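Local coordinates for protein fusolin (Unidentified entomopoxvirus, PDB 4YN2) that crystallises in vivo into the viral spindles that enhance virulence and, as a lytic polysaccharide monooxygenase relative, probably acts on chitin, at residues E148-K153 / V163-L168; A206-R211 / V226-D231; P131-F136 / R194-I199. All coordinates share one frame; numbering follows the deposited sequence.

The three contacts lie within the two facing sheets of one beta-sandwich domain, contacts 1 and 2 in one and contact 3 in the other. Along the chain, contact 3 spans the longest loop, pairing strand 129-138 with strand 191-200 in the antiparallel sheet; contact 1 is nested inside that loop, and contact 2 follows both as the hairpin of strands 206-214 and 220-231. In the mixed sheet strands 145-152 and 206-214 are neighbours, and the centres of contacts 1 and 2 lie about 10 Å apart. The centre of contact 3 is about 12 Å from that of contact 2 and 17 Å from that of contact 1. V149 packs on L134 and F195 of contact 3, and L208 and I228 on its I199, so the sheets meet through one apolar core.

Contact 1: E148-K153 / V163-L168; sequences EVYITK and VVWGNL. With NAG (2-acetamido-2-deoxy-beta-D-glucopyranose), chain B.
The indole of W165 meets the phenol of Y150 in a T-shaped stack: the W165 edge, led by CZ3, stands over one face of the tyrosine ring, offset toward its rim and 3.6 Å from Y150 CZ. The ring planes are 76° apart. The indole is held in this attitude by a hydrogen bond from its NE1 to V87 O and by an edge-to-face contact with Y209. Nearer the backbone, Y150 CB rests 4.0 Å from L168 CD2, a methyl that also touches T152 CG2.

At the far end of the ring, Y150 OH donates to E148 OE1 over 2.6 Å, arriving from above the carboxylate plane. R211 forms a salt bridge with that same oxygen, while E148 OE2 accepts the acetamide N2 of the glycan's NAG at 2.7 Å in a nearly straight bond (170°). The acetamide methyl C8 lies 3.7 Å from Y150 OH.

Near K153 the end of the strand and the loop are stitched together by one backbone bond, K153 N to N167 O at 2.8 Å, which flanks the non-hydrogen-bonded antiparallel pair T152 and L168. K153 runs over the backbone of G166 and N167, extended until a bend at its last torsion (chi4 -75°), and its NZ forms a salt bridge with D169. The N167 amide is fixed in rotation, since OD1 accepts V164 N at 2.9 Å and ND2 bonds R162 O.

Both carboxylate oxygens of E148 are thus engaged, one by a phenol and an arginine, the other by the sugar amide. Such a setting would favour the charged carboxylate, and it anchors a probably N-linked glycan against the domain through a side chain that is itself positioned by the stacked tyrosine.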
loop_
_atom_site.group_PDB
_atom_site.type_symbol
_atom_site.label_atom_id
_atom_site.label_comp_id
_atom_site.label_asym_id
_atom_site.label_seq_id
_atom_site.Cartn_x
_atom_site.Cartn_y
_atom_site.Cartn_z
ATOM N N GLU A 148 -5.846 -14.426 3.422
ATOM C CA GLU A 148 -6.959 -13.679 2.868
ATOM C C GLU A 148 -6.389 -12.438 2.266
ATOM O O GLU A 148 -5.480 -11.844 2.855
ATOM C CB GLU A 148 -8.018 -13.319 3.914
ATOM C CG GLU A 148 -8.739 -14.513 4.511
ATOM C CD GLU A 148 -9.630 -14.152 5.679
ATOM O OE1 GLU A 148 -9.529 -13.010 6.180
ATOM O OE2 GLU A 148 -10.437 -15.011 6.097
ATOM N N VAL A 149 -6.888 -12.044 1.097
ATOM C CA VAL A 149 -6.496 -10.799 0.462
ATOM C C VAL A 149 -7.752 -10.007 0.224
ATOM O O VAL A 149 -8.725 -10.540 -0.314
ATOM C CB VAL A 149 -5.692 -10.972 -0.846
ATOM C CG1 VAL A 149 -5.167 -9.628 -1.330
ATOM C CG2 VAL A 149 -4.538 -11.948 -0.653
ATOM N N TYR A 150 -7.738 -8.745 0.651
ATOM C CA TYR A 150 -8.815 -7.795 0.426
ATOM C C TYR A 150 -8.279 -6.699 -0.420
ATOM O O TYR A 150 -7.073 -6.493 -0.440
ATOM C CB TYR A 150 -9.366 -7.194 1.731
ATOM C CG TYR A 150 -9.825 -8.197 2.759
ATOM C CD1 TYR A 150 -8.908 -8.911 3.523
ATOM C CD2 TYR A 150 -11.179 -8.439 2.970
ATOM C CE1 TYR A 150 -9.324 -9.838 4.474
ATOM C CE2 TYR A 150 -11.606 -9.388 3.903
ATOM C CZ TYR A 150 -10.672 -10.095 4.642
ATOM O OH TYR A 150 -11.089 -11.024 5.561
ATOM N N ILE A 151 -9.155 -5.983 -1.098
ATOM C CA ILE A 151 -8.788 -4.810 -1.868
ATOM C C ILE A 151 -9.762 -3.717 -1.498
ATOM O O ILE A 151 -10.943 -3.981 -1.257
ATOM C CB ILE A 151 -8.725 -5.047 -3.406
ATOM C CG1 ILE A 151 -8.107 -3.824 -4.114
ATOM C CG2 ILE A 151 -10.109 -5.397 -3.998
ATOM C CD1 ILE A 151 -7.710 -4.060 -5.558
ATOM N N THR A 152 -9.282 -2.485 -1.484
ATOM C CA THR A 152 -10.149 -1.367 -1.225
ATOM C C THR A 152 -11.214 -1.271 -2.316
ATOM O O THR A 152 -10.970 -1.626 -3.471
ATOM C CB THR A 152 -9.355 -0.080 -1.137
ATOM O OG1 THR A 152 -8.360 -0.074 -2.161
ATOM C CG2 THR A 152 -8.722 0.120 0.234
ATOM N N LYS A 153 -12.374 -0.757 -1.953
ATOM C CA LYS A 153 -13.478 -0.554 -2.896
ATOM C C LYS A 153 -13.072 0.466 -3.978
ATOM O O LYS A 153 -12.153 1.263 -3.761
ATOM C CB LYS A 153 -14.763 -0.125 -2.165
ATOM C CG LYS A 153 -15.401 -1.295 -1.436
ATOM C CD LYS A 153 -16.686 -0.926 -0.731
ATOM C CE LYS A 153 -17.238 -2.048 0.134
ATOM N NZ LYS A 153 -17.869 -3.122 -0.671
ATOM N N VAL A 163 -8.157 2.870 5.593
ATOM C CA VAL A 163 -8.506 1.520 5.178
ATOM C C VAL A 163 -9.267 0.940 6.349
ATOM O O VAL A 163 -8.721 0.855 7.447
ATOM C CB VAL A 163 -7.266 0.678 4.805
ATOM C CG1 VAL A 163 -7.644 -0.785 4.576
ATOM C CG2 VAL A 163 -6.560 1.248 3.575
ATOM N N VAL A 164 -10.516 0.556 6.128
ATOM C CA VAL A 164 -11.395 0.028 7.167
ATOM C C VAL A 164 -12.119 -1.171 6.607
ATOM O O VAL A 164 -12.201 -1.303 5.394
ATOM C CB VAL A 164 -12.381 1.118 7.687
ATOM C CG1 VAL A 164 -11.627 2.266 8.332
ATOM C CG2 VAL A 164 -13.294 1.654 6.586
ATOM N N TRP A 165 -12.684 -2.020 7.459
ATOM C CA TRP A 165 -13.388 -3.200 6.969
ATOM C C TRP A 165 -14.556 -2.828 6.047
ATOM O O TRP A 165 -14.783 -3.523 5.044
ATOM C CB TRP A 165 -13.878 -4.071 8.127
ATOM C CG TRP A 165 -12.756 -4.730 8.871
ATOM C CD1 TRP A 165 -12.293 -4.411 10.111
ATOM C CD2 TRP A 165 -11.875 -5.731 8.357
ATOM N NE1 TRP A 165 -11.234 -5.224 10.441
ATOM C CE2 TRP A 165 -10.930 -6.016 9.365
ATOM C CE3 TRP A 165 -11.763 -6.387 7.125
ATOM C CZ2 TRP A 165 -9.941 -6.991 9.206
ATOM C CZ3 TRP A 165 -10.786 -7.352 6.973
ATOM C CH2 TRP A 165 -9.881 -7.637 8.000
ATOM N N GLY A 166 -15.181 -1.677 6.319
ATOM C CA GLY A 166 -16.292 -1.164 5.533
ATOM C C GLY A 166 -15.962 -0.758 4.114
ATOM O O GLY A 166 -16.881 -0.647 3.302
ATOM N N ASN A 167 -14.670 -0.496 3.786
ATOM C CA ASN A 167 -14.309 -0.131 2.415
ATOM C C ASN A 167 -13.342 -1.156 1.812
ATOM O O ASN A 167 -12.667 -0.856 0.824
ATOM C CB ASN A 167 -13.786 1.309 2.302
ATOM C CG ASN A 167 -12.526 1.627 3.061
ATOM O OD1 ASN A 167 -11.816 0.757 3.548
ATOM N ND2 ASN A 167 -12.231 2.894 3.187
ATOM N N LEU A 168 -13.358 -2.393 2.342
ATOM C CA LEU A 168 -12.565 -3.508 1.841
ATOM C C LEU A 168 -13.468 -4.599 1.294
ATOM O O LEU A 168 -14.492 -4.897 1.895
ATOM C CB LEU A 168 -11.689 -4.109 2.955
ATOM C CG LEU A 168 -10.423 -3.362 3.339
ATOM C CD1 LEU A 168 -9.748 -4.073 4.494
ATOM C CD2 LEU A 168 -9.484 -3.197 2.143
HETATM C C1 NAG B . -11.652 -18.222 4.492
HETATM C C2 NAG B . -12.861 -17.662 5.237
HETATM C C3 NAG B . -12.923 -18.320 6.614
HETATM C C4 NAG B . -12.907 -19.840 6.485
HETATM C C5 NAG B . -11.737 -20.305 5.624
HETATM C C6 NAG B . -11.736 -21.795 5.352
HETATM C C7 NAG B . -13.752 -15.369 5.036
HETATM C C8 NAG B . -13.427 -13.913 5.158
HETATM N N2 NAG B . -12.767 -16.218 5.369
HETATM O O3 NAG B . -14.138 -17.905 7.225
HETATM O O4 NAG B . -12.771 -20.442 7.764
HETATM O O5 NAG B . -11.791 -19.635 4.358
HETATM O O6 NAG B . -12.977 -22.258 4.855
HETATM O O7 NAG B . -14.858 -15.758 4.677
#

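Contact 2: A206-R211 / V226-D231; sequences AVLYVR and VDINFD
L208 faces V226 and I228 across the hairpin, and its side chain can be traced outward from the backbone. CB lies beside V226, 4.1 Å from V226 CB. With chi1 at -59°, which sets CG anti to the carbonyl carbon, the branch point turns to the tip of the isoleucine, and L208 CG comes within 3.8 Å of I228 CD1. Both of its methyls touch that same atom: CD1 lies 4.0 Å from I228 CD1 and also touches I228 CG2, while CD2 approaches I228 CD1 to 3.9 Å. The leucine and isoleucine side chains meet at about a right angle. I199, from the other sheet, covers both of them, and V210 adds a methyl against V226 farther along the same face.

The backbones pair in antiparallel fashion, with their N-to-C directions at 140°, consistent with a strongly twisted hairpin. Two hydrogen-bonded pairs, A206 with I228 and L208 with V226, supply four bonds; between them sits the non-hydrogen-bonded pair V207 and D227.

On the face bearing that middle pair, V207 and D227 lie side by side, and the methyl CG2 of V207 rests 3.5 Å from D227 OD1. A water bridges the strands here, donating to A206 O at 2.7 Å and to D227 OD1 at 2.6 Å. R10 forms a salt bridge to the same carboxylate oxygen.

The two faces of the hairpin therefore differ in chemistry. One is apolar, with L208, V226 and I228, and packs on I199 of the opposing sheet; on the other, a buried aspartate is satisfied by arginine and water, surroundings that would probably favour its ionised state. A206 O is gripped twice, by I228 N and by the water, which ties the carboxylate to the strand pairing.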
loop_
_atom_site.group_PDB
_atom_site.type_symbol
_atom_site.label_atom_id
_atom_site.label_comp_id
_atom_site.label_asym_id
_atom_site.label_seq_id
_atom_site.Cartn_x
_atom_site.Cartn_y
_atom_site.Cartn_z
ATOM N N ALA A 206 -4.862 2.002 -5.090
ATOM C CA ALA A 206 -5.623 1.139 -4.201
ATOM C C ALA A 206 -4.726 0.558 -3.133
ATOM O O ALA A 206 -3.504 0.710 -3.179
ATOM C CB ALA A 206 -6.260 0.013 -5.010
ATOM N N VAL A 207 -5.336 -0.145 -2.191
ATOM C CA VAL A 207 -4.618 -0.838 -1.138
ATOM C C VAL A 207 -5.072 -2.277 -1.089
ATOM O O VAL A 207 -6.271 -2.527 -0.977
ATOM C CB VAL A 207 -4.812 -0.175 0.256
ATOM C CG1 VAL A 207 -4.129 -0.994 1.358
ATOM C CG2 VAL A 207 -4.292 1.250 0.262
ATOM N N LEU A 208 -4.123 -3.221 -1.105
ATOM C CA LEU A 208 -4.414 -4.626 -0.834
ATOM C C LEU A 208 -4.180 -4.836 0.638
ATOM O O LEU A 208 -3.207 -4.307 1.176
ATOM C CB LEU A 208 -3.541 -5.589 -1.629
ATOM C CG LEU A 208 -3.586 -5.501 -3.128
ATOM C CD1 LEU A 208 -2.485 -6.361 -3.717
ATOM C CD2 LEU A 208 -4.943 -5.928 -3.659
ATOM N N TYR A 209 -5.085 -5.524 1.312
ATOM C CA TYR A 209 -4.939 -5.847 2.723
ATOM C C TYR A 209 -4.753 -7.336 2.780
ATOM O O TYR A 209 -5.665 -8.075 2.408
ATOM C CB TYR A 209 -6.145 -5.385 3.530
ATOM C CG TYR A 209 -5.948 -5.420 5.031
ATOM C CD1 TYR A 209 -4.877 -4.764 5.624
ATOM C CD2 TYR A 209 -6.925 -5.949 5.866
ATOM C CE1 TYR A 209 -4.757 -4.670 6.999
ATOM C CE2 TYR A 209 -6.814 -5.862 7.251
ATOM C CZ TYR A 209 -5.723 -5.230 7.814
ATOM O OH TYR A 209 -5.631 -5.143 9.181
ATOM N N VAL A 210 -3.549 -7.776 3.130
ATOM C CA VAL A 210 -3.192 -9.191 3.171
ATOM C C VAL A 210 -3.175 -9.643 4.606
ATOM O O VAL A 210 -2.507 -9.034 5.438
ATOM C CB VAL A 210 -1.825 -9.459 2.483
ATOM C CG1 VAL A 210 -1.497 -10.947 2.496
ATOM C CG2 VAL A 210 -1.806 -8.916 1.054
ATOM N N ARG A 211 -3.885 -10.716 4.889
ATOM C CA ARG A 211 -3.980 -11.294 6.216
ATOM C C ARG A 211 -3.452 -12.709 6.183
ATOM O O ARG A 211 -3.973 -13.526 5.429
ATOM C CB ARG A 211 -5.424 -11.278 6.690
ATOM C CG ARG A 211 -5.663 -11.943 8.031
ATOM C CD ARG A 211 -7.143 -12.055 8.290
ATOM N NE ARG A 211 -7.398 -12.677 9.582
ATOM C CZ ARG A 211 -8.514 -13.301 9.935
ATOM N NH1 ARG A 211 -9.529 -13.399 9.086
ATOM N NH2 ARG A 211 -8.629 -13.830 11.149
ATOM N N VAL A 226 -0.750 -3.030 1.453
ATOM C CA VAL A 226 0.108 -3.043 0.280
ATOM C C VAL A 226 -0.436 -2.005 -0.678
ATOM O O VAL A 226 -1.556 -2.163 -1.185
ATOM C CB VAL A 226 0.158 -4.451 -0.353
ATOM C CG1 VAL A 226 1.027 -4.472 -1.609
ATOM C CG2 VAL A 226 0.643 -5.499 0.642
ATOM N N ASP A 227 0.342 -0.952 -0.937
ATOM C CA ASP A 227 -0.084 0.116 -1.833
ATOM C C ASP A 227 0.179 -0.265 -3.289
ATOM O O ASP A 227 1.296 -0.651 -3.632
ATOM C CB ASP A 227 0.638 1.413 -1.473
ATOM C CG ASP A 227 0.270 1.896 -0.087
ATOM O OD1 ASP A 227 -0.919 2.203 0.136
ATOM O OD2 ASP A 227 1.150 1.887 0.799
ATOM N N ILE A 228 -0.864 -0.201 -4.133
ATOM C CA ILE A 228 -0.749 -0.550 -5.549
ATOM C C ILE A 228 -1.446 0.473 -6.440
ATOM O O ILE A 228 -2.375 1.166 -6.018
ATOM C CB ILE A 228 -1.292 -1.977 -5.840
ATOM C CG1 ILE A 228 -2.814 -2.103 -5.557
ATOM C CG2 ILE A 228 -0.497 -3.017 -5.065
ATOM C CD1 ILE A 228 -3.472 -3.314 -6.187
ATOM N N ASN A 229 -0.969 0.569 -7.677
ATOM C CA ASN A 229 -1.581 1.391 -8.708
ATOM C C ASN A 229 -1.416 0.663 -10.034
ATOM O O ASN A 229 -0.640 -0.288 -10.124
ATOM C CB ASN A 229 -1.010 2.815 -8.757
ATOM C CG ASN A 229 -1.972 3.848 -9.305
ATOM O OD1 ASN A 229 -3.028 3.529 -9.868
ATOM N ND2 ASN A 229 -1.610 5.113 -9.192
ATOM N N PHE A 230 -2.182 1.072 -11.032
ATOM C CA PHE A 230 -2.206 0.440 -12.339
ATOM C C PHE A 230 -1.775 1.416 -13.423
ATOM O O PHE A 230 -2.248 2.551 -13.453
ATOM C CB PHE A 230 -3.616 -0.065 -12.605
ATOM C CG PHE A 230 -4.086 -1.033 -11.546
ATOM C CD1 PHE A 230 -3.854 -2.394 -11.678
ATOM C CD2 PHE A 230 -4.626 -0.572 -10.355
ATOM C CE1 PHE A 230 -4.257 -3.285 -10.682
ATOM C CE2 PHE A 230 -5.003 -1.465 -9.350
ATOM C CZ PHE A 230 -4.826 -2.811 -9.528
ATOM N N ASP A 231 -0.860 0.978 -14.292
ATOM C CA ASP A 231 -0.357 1.774 -15.406
ATOM C C ASP A 231 -1.104 1.362 -16.669
ATOM O O ASP A 231 -0.883 0.266 -17.186
ATOM C CB ASP A 231 1.164 1.570 -15.584
ATOM C CG ASP A 231 1.917 2.769 -16.133
ATOM O OD1 ASP A 231 1.272 3.646 -16.742
ATOM O OD2 ASP A 231 3.162 2.788 -16.025
HETATM O O HOH W 1 -2.432 2.790 -1.924
#

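Contact 3: P131-F136 / R194-I199; sequences PLELEF and RFTVPI. With EDO (1,2-ethanediol), chain D.
L132 and V197 exchange two almost straight backbone hydrogen bonds, with L132 N to V197 O at 2.8 Å, and L134 and F195 exchange a second set. In the non-hydrogen-bonded pairs, alpha carbons lean on carbonyl oxygens, as where R194 CA approaches L134 O at 3.3 Å.

The apolar contacts fall on the inward face. L134 CB sits over the centre of the F195 ring in a CH-pi contact, 3.9 Å from its centroid. F195 has its CG between the backbone N and the carbonyl carbon (chi1 49°), which swings the ring across to the leucine, and F136 CB meets its edge. The L134 methyls go on to V197 and I199, while L132 CB rests 3.8 Å from I199 CG1. These residues form one wall of the immunoglobulin-like beta-sandwich of the family: V149 and I151 pack on them from the facing sheet. F136 extends the wall toward M4 of strand 2-6, and its side chain lies about 8 Å from the zinc ion held by H1 and H142.

Polar contacts occupy the outer face. R194 NH1 donates to E133 OE2 at 3.0 Å in a salt bridge, meeting it on the syn side but tilted out of the carboxylate plane, with the oxygen close to the guanidinium plane; the two planes are 71° apart. R194 NH2 is bound to P180 O, which fixes the other end of the guanidinium. Ethanediol, probably from the crystallisation liquor, links T196 to the same glutamate: its O1 accepts from T196 OG1 at 2.8 Å and donates to E133 OE2 at 2.9 Å, while O2 takes T196 N.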
loop_
_atom_site.group_PDB
_atom_site.type_symbol
_atom_site.label_atom_id
_atom_site.label_comp_id
_atom_site.label_asym_id
_atom_site.label_seq_id
_atom_site.Cartn_x
_atom_site.Cartn_y
_atom_site.Cartn_z
ATOM N N PRO A 131 -3.894 -11.233 -12.976
ATOM C CA PRO A 131 -3.387 -12.303 -12.116
ATOM C C PRO A 131 -1.993 -11.904 -11.676
ATOM O O PRO A 131 -1.130 -11.682 -12.522
ATOM C CB PRO A 131 -3.392 -13.530 -13.022
ATOM C CG PRO A 131 -3.243 -12.996 -14.384
ATOM C CD PRO A 131 -3.829 -11.616 -14.399
ATOM N N LEU A 132 -1.812 -11.673 -10.390
ATOM C CA LEU A 132 -0.527 -11.243 -9.855
ATOM C C LEU A 132 -0.060 -12.259 -8.877
ATOM O O LEU A 132 -0.822 -12.646 -7.985
ATOM C CB LEU A 132 -0.659 -9.868 -9.187
ATOM C CG LEU A 132 0.643 -9.117 -8.892
ATOM C CD1 LEU A 132 1.385 -8.762 -10.180
ATOM C CD2 LEU A 132 0.356 -7.849 -8.110
ATOM N N GLU A 133 1.191 -12.701 -9.012
ATOM C CA GLU A 133 1.724 -13.646 -8.051
ATOM C C GLU A 133 2.269 -12.897 -6.853
ATOM O O GLU A 133 3.358 -12.316 -6.913
ATOM C CB GLU A 133 2.783 -14.536 -8.647
ATOM C CG GLU A 133 3.058 -15.716 -7.731
ATOM C CD GLU A 133 4.172 -16.596 -8.238
ATOM O OE1 GLU A 133 5.195 -16.046 -8.703
ATOM O OE2 GLU A 133 4.031 -17.837 -8.172
ATOM N N LEU A 134 1.500 -12.893 -5.780
ATOM C CA LEU A 134 1.898 -12.250 -4.537
ATOM C C LEU A 134 3.004 -13.057 -3.878
ATOM O O LEU A 134 3.022 -14.281 -4.009
ATOM C CB LEU A 134 0.700 -12.110 -3.572
ATOM C CG LEU A 134 -0.109 -10.811 -3.709
ATOM C CD1 LEU A 134 -0.576 -10.603 -5.107
ATOM C CD2 LEU A 134 -1.282 -10.806 -2.755
ATOM N N GLU A 135 3.949 -12.382 -3.218
ATOM C CA GLU A 135 5.014 -13.056 -2.466
ATOM C C GLU A 135 4.976 -12.576 -1.025
ATOM O O GLU A 135 5.196 -11.389 -0.780
ATOM C CB GLU A 135 6.385 -12.775 -3.103
ATOM C CG GLU A 135 7.560 -13.500 -2.459
ATOM C CD GLU A 135 8.919 -12.934 -2.827
ATOM O OE1 GLU A 135 9.100 -11.701 -2.718
ATOM O OE2 GLU A 135 9.817 -13.726 -3.191
ATOM N N PHE A 136 4.662 -13.476 -0.076
ATOM C CA PHE A 136 4.720 -13.171 1.348
ATOM C C PHE A 136 6.040 -13.744 1.836
ATOM O O PHE A 136 6.382 -14.895 1.515
ATOM C CB PHE A 136 3.514 -13.704 2.132
ATOM C CG PHE A 136 3.466 -13.214 3.557
ATOM C CD1 PHE A 136 4.201 -13.845 4.552
ATOM C CD2 PHE A 136 2.690 -12.114 3.907
ATOM C CE1 PHE A 136 4.164 -13.383 5.869
ATOM C CE2 PHE A 136 2.664 -11.647 5.225
ATOM C CZ PHE A 136 3.389 -12.293 6.199
ATOM N N ARG A 194 4.091 -18.012 -2.046
ATOM C CA ARG A 194 3.838 -17.399 -3.350
ATOM C C ARG A 194 2.475 -17.818 -3.827
ATOM O O ARG A 194 2.186 -19.015 -3.836
ATOM C CB ARG A 194 4.907 -17.843 -4.370
ATOM C CG ARG A 194 6.055 -16.889 -4.542
ATOM C CD ARG A 194 6.836 -17.162 -5.816
ATOM N NE ARG A 194 7.621 -18.406 -5.816
ATOM C CZ ARG A 194 7.487 -19.433 -6.662
ATOM N NH1 ARG A 194 6.523 -19.438 -7.577
ATOM N NH2 ARG A 194 8.301 -20.476 -6.580
ATOM N N PHE A 195 1.630 -16.869 -4.231
ATOM C CA PHE A 195 0.276 -17.235 -4.624
ATOM C C PHE A 195 -0.285 -16.288 -5.666
ATOM O O PHE A 195 -0.121 -15.072 -5.568
ATOM C CB PHE A 195 -0.653 -17.323 -3.393
ATOM C CG PHE A 195 -0.631 -16.157 -2.427
ATOM C CD1 PHE A 195 0.466 -15.930 -1.610
ATOM C CD2 PHE A 195 -1.763 -15.385 -2.223
ATOM C CE1 PHE A 195 0.472 -14.883 -0.697
ATOM C CE2 PHE A 195 -1.758 -14.344 -1.298
ATOM C CZ PHE A 195 -0.639 -14.091 -0.549
ATOM N N THR A 196 -0.956 -16.869 -6.668
ATOM C CA THR A 196 -1.526 -16.127 -7.790
ATOM C C THR A 196 -2.909 -15.641 -7.417
ATOM O O THR A 196 -3.807 -16.447 -7.211
ATOM C CB THR A 196 -1.527 -16.979 -9.054
ATOM O OG1 THR A 196 -0.178 -17.345 -9.310
ATOM C CG2 THR A 196 -2.055 -16.222 -10.260
ATOM N N VAL A 197 -3.063 -14.322 -7.329
ATOM C CA VAL A 197 -4.303 -13.675 -6.944
ATOM C C VAL A 197 -4.806 -12.829 -8.104
ATOM O O VAL A 197 -4.036 -12.023 -8.648
ATOM C CB VAL A 197 -4.090 -12.808 -5.677
ATOM C CG1 VAL A 197 -5.405 -12.177 -5.217
ATOM C CG2 VAL A 197 -3.486 -13.645 -4.551
ATOM N N PRO A 198 -6.101 -12.949 -8.460
ATOM C CA PRO A 198 -6.656 -12.063 -9.487
ATOM C C PRO A 198 -6.978 -10.718 -8.848
ATOM O O PRO A 198 -7.916 -10.609 -8.067
ATOM C CB PRO A 198 -7.897 -12.815 -9.981
ATOM C CG PRO A 198 -8.284 -13.709 -8.883
ATOM C CD PRO A 198 -7.143 -13.840 -7.909
ATOM N N ILE A 199 -6.171 -9.711 -9.144
ATOM C CA ILE A 199 -6.321 -8.378 -8.583
ATOM C C ILE A 199 -7.287 -7.568 -9.456
ATOM O O ILE A 199 -6.952 -7.316 -10.609
ATOM C CB ILE A 199 -4.944 -7.676 -8.474
ATOM C CG1 ILE A 199 -3.887 -8.529 -7.717
ATOM C CG2 ILE A 199 -5.083 -6.306 -7.832
ATOM C CD1 ILE A 199 -4.192 -8.867 -6.325
HETATM C C1 EDO D . 1.421 -20.303 -7.292
HETATM O O1 EDO D . 1.400 -18.906 -7.607
HETATM C C2 EDO D . 0.304 -20.661 -6.278
HETATM O O2 EDO D . -0.869 -19.878 -6.513
#